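Local coordinates for protein putative beta-glucosidase (Bifidobacterium adolescentis, PDB 5WAB) that acts as a family 3 glycoside hydrolase with beta-glucosidase activity, removing terminal sugar units from glycosides and probably from plant ginsenosides, at residues Val447-Ser452 and Leu467-Leu472. Numbering follows the deposited sequence.
Sequences VLSNGS and LESWLL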
ATOM      1  N   VAL A 447      16.196  14.960  -6.183  1.00 27.80           N
ATOM      2  CA  VAL A 447      15.098  14.535  -5.315  1.00 27.25           C
ATOM      3  C   VAL A 447      13.856  14.341  -6.174  1.00 27.21           C
ATOM      4  O   VAL A 447      13.430  15.270  -6.872  1.00 27.66           O
ATOM      5  CB  VAL A 447      14.833  15.552  -4.192  1.00 27.97           C
ATOM      6  CG1 VAL A 447      13.698  15.067  -3.299  1.00 27.16           C
ATOM      7  CG2 VAL A 447      16.101  15.800  -3.385  1.00 28.22           C
ATOM      8  N   LEU A 448      13.252  13.156  -6.091  1.00 26.17           N
ATOM      9  CA  LEU A 448      12.141  12.768  -6.952  1.00 26.08           C
ATOM     10  C   LEU A 448      10.796  12.951  -6.255  1.00 26.93           C
ATOM     11  O   LEU A 448      10.626  12.568  -5.094  1.00 26.34           O
ATOM     12  CB  LEU A 448      12.286  11.308  -7.388  1.00 25.22           C
ATOM     13  CG  LEU A 448      13.432  10.949  -8.333  1.00 25.38           C
ATOM     14  CD1 LEU A 448      13.542   9.440  -8.482  1.00 24.57           C
ATOM     15  CD2 LEU A 448      13.228  11.601  -9.689  1.00 26.01           C
ATOM     16  N   SER A 449       9.836  13.520  -6.987  1.00 27.89           N
ATOM     17  CA  SER A 449       8.446  13.643  -6.558  1.00 26.72           C
ATOM     18  C   SER A 449       7.578  12.881  -7.549  1.00 27.04           C
ATOM     19  O   SER A 449       7.511  13.247  -8.728  1.00 28.06           O
ATOM     20  CB  SER A 449       8.006  15.107  -6.498  1.00 27.29           C
ATOM     21  OG  SER A 449       8.728  15.833  -5.527  1.00 29.00           O
ATOM     22  N   ASN A 450       6.927  11.819  -7.083  1.00 25.53           N
ATOM     23  CA  ASN A 450       6.131  10.997  -7.984  1.00 24.24           C
ATOM     24  C   ASN A 450       5.228  10.081  -7.175  1.00 22.77           C
ATOM     25  O   ASN A 450       5.623   9.597  -6.111  1.00 21.74           O
ATOM     26  CB  ASN A 450       7.032  10.178  -8.919  1.00 22.49           C
ATOM     27  CG  ASN A 450       8.176   9.519  -8.185  1.00 21.23           C
ATOM     28  OD1 ASN A 450       8.887  10.169  -7.419  1.00 21.14           O
ATOM     29  ND2 ASN A 450       8.359   8.226  -8.405  1.00 21.91           N
ATOM     30  N   GLY A 451       4.005   9.874  -7.673  1.00 23.62           N
ATOM     31  CA  GLY A 451       3.075   8.975  -7.013  1.00 24.12           C
ATOM     32  C   GLY A 451       3.328   7.505  -7.261  1.00 24.38           C
ATOM     33  O   GLY A 451       2.914   6.674  -6.449  1.00 22.88           O
ATOM     34  N   SER A 452       3.997   7.161  -8.360  1.00 26.32           N
ATOM     35  CA  SER A 452       4.337   5.774  -8.648  1.00 27.19           C
ATOM     36  C   SER A 452       5.696   5.741  -9.334  1.00 27.39           C
ATOM     37  O   SER A 452       6.298   6.782  -9.609  1.00 28.78           O
ATOM     38  CB  SER A 452       3.257   5.098  -9.495  1.00 29.98           C
ATOM     39  OG  SER A 452       3.481   3.699  -9.553  1.00 33.43           O
ATOM     40  N   LEU A 467      17.543  10.742  -4.313  1.00 27.67           N
ATOM     41  CA  LEU A 467      16.623  10.509  -3.214  1.00 27.24           C
ATOM     42  C   LEU A 467      15.218  10.405  -3.792  1.00 25.79           C
ATOM     43  O   LEU A 467      14.718  11.364  -4.390  1.00 26.97           O
ATOM     44  CB  LEU A 467      16.720  11.631  -2.180  1.00 28.30           C
ATOM     45  CG  LEU A 467      15.969  11.398  -0.873  1.00 28.28           C
ATOM     46  CD1 LEU A 467      16.555  10.201  -0.148  1.00 28.23           C
ATOM     47  CD2 LEU A 467      16.059  12.638  -0.008  1.00 28.88           C
ATOM     48  N   GLU A 468      14.609   9.230  -3.662  1.00 25.45           N
ATOM     49  CA  GLU A 468      13.229   9.011  -4.091  1.00 24.72           C
ATOM     50  C   GLU A 468      12.310   9.324  -2.913  1.00 24.76           C
ATOM     51  O   GLU A 468      12.226   8.547  -1.956  1.00 25.85           O
ATOM     52  CB  GLU A 468      13.043   7.581  -4.593  1.00 23.59           C
ATOM     53  CG  GLU A 468      11.596   7.138  -4.796  1.00 24.75           C
ATOM     54  CD  GLU A 468      10.816   7.993  -5.782  1.00 23.82           C
ATOM     55  OE1 GLU A 468      10.372   9.097  -5.399  1.00 22.97           O
ATOM     56  OE2 GLU A 468      10.633   7.554  -6.937  1.00 23.00           O
ATOM     57  N   SER A 469      11.625  10.466  -2.979  1.00 23.82           N
ATOM     58  CA  SER A 469      10.804  10.941  -1.874  1.00 23.37           C
ATOM     59  C   SER A 469       9.313  10.753  -2.111  1.00 22.72           C
ATOM     60  O   SER A 469       8.515  11.182  -1.271  1.00 23.73           O
ATOM     61  CB  SER A 469      11.096  12.421  -1.592  1.00 24.66           C
ATOM     62  OG  SER A 469      10.803  13.234  -2.713  1.00 25.35           O
ATOM     63  N   TRP A 470       8.924  10.127  -3.225  1.00 21.93           N
ATOM     64  CA  TRP A 470       7.533   9.829  -3.552  1.00 22.41           C
ATOM     65  C   TRP A 470       6.619  11.030  -3.346  1.00 24.46           C
ATOM     66  O   TRP A 470       6.837  12.095  -3.933  1.00 25.52           O
ATOM     67  CB  TRP A 470       7.035   8.652  -2.713  1.00 20.75           C
ATOM     68  CG  TRP A 470       7.839   7.406  -2.884  1.00 20.07           C
ATOM     69  CD1 TRP A 470       8.720   6.877  -1.992  1.00 19.47           C
ATOM     70  CD2 TRP A 470       7.831   6.523  -4.014  1.00 19.25           C
ATOM     71  NE1 TRP A 470       9.264   5.720  -2.495  1.00 19.16           N
ATOM     72  CE2 TRP A 470       8.735   5.481  -3.734  1.00 19.34           C
ATOM     73  CE3 TRP A 470       7.149   6.516  -5.236  1.00 19.48           C
ATOM     74  CZ2 TRP A 470       8.979   4.439  -4.629  1.00 19.94           C
ATOM     75  CZ3 TRP A 470       7.389   5.484  -6.124  1.00 20.36           C
ATOM     76  CH2 TRP A 470       8.299   4.458  -5.816  1.00 20.81           C
ATOM     77  N   LEU A 471       5.593  10.853  -2.516  1.00 24.57           N
ATOM     78  CA  LEU A 471       4.741  11.937  -2.044  1.00 27.26           C
ATOM     79  C   LEU A 471       4.802  11.947  -0.524  1.00 26.54           C
ATOM     80  O   LEU A 471       4.548  10.923   0.117  1.00 26.65           O
ATOM     81  CB  LEU A 471       3.293  11.775  -2.532  1.00 29.09           C
ATOM     82  CG  LEU A 471       3.061  11.825  -4.049  1.00 30.99           C
ATOM     83  CD1 LEU A 471       1.593  11.588  -4.397  1.00 31.75           C
ATOM     84  CD2 LEU A 471       3.538  13.146  -4.633  1.00 30.71           C
ATOM     85  N   LEU A 472       5.135  13.104   0.048  1.00 27.03           N
ATOM     86  CA  LEU A 472       5.495  13.200   1.457  1.00 26.72           C
ATOM     87  C   LEU A 472       4.401  13.788   2.339  1.00 28.30           C
ATOM     88  O   LEU A 472       4.542  13.757   3.565  1.00 29.59           O
ATOM     89  CB  LEU A 472       6.769  14.038   1.609  1.00 26.15           C
ATOM     90  CG  LEU A 472       8.034  13.456   0.977  1.00 24.30           C
ATOM     91  CD1 LEU A 472       9.153  14.477   1.000  1.00 24.55           C
ATOM     92  CD2 LEU A 472       8.459  12.192   1.702  1.00 23.47           C
TER
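Strands 444-449 and 465-468 of the alpha/beta C-terminal domain of this GH3 enzyme pair in parallel, Val447 with Leu467 and Leu448 with Glu468, and where they run out into loops side chains take over the bonding that the backbones begin. Leu448 N donates to Leu467 O at 2.9 Å. Leu448 O then receives the backbone N of Ser469 (3.1 Å), whose hydroxyl OG approaches the same oxygen at a doubtfully short distance. Past the last bridge, Asn450 N reaches Trp470 O (3.2 Å) from above the carbonyl plane, while the side chains of Asn450 and Glu468 meet from opposite directions, amide and carboxylate 33° apart. Asn450 ND2 donates to Glu468 OE2 on its syn side at 2.8 Å and also to Ser452 O at 2.8 Å. The Glu468 chain is bent at chi2 (59°), bringing its carboxylate round to the backbone of Trp470, two residues on, where the anti side of OE1 takes Trp470 N (2.8 Å). An alanine replacing Asn450 would probably leave Glu468 OE2 without its amide donor and Ser452 O without this tie, the carboxylate then relying on Trp470 N within the two segments. Glu468 CG lies over one face of the Trp470 indole, and the Ser452 carbonyl carbon meets its edge, 3.6 Å from CZ3. Beyond the pair, strand 403-409 flanks Val447 and Ser449, strand 317-321 borders Leu467, and helix 476-484 packs on Val447 and Ser469 through Leu480.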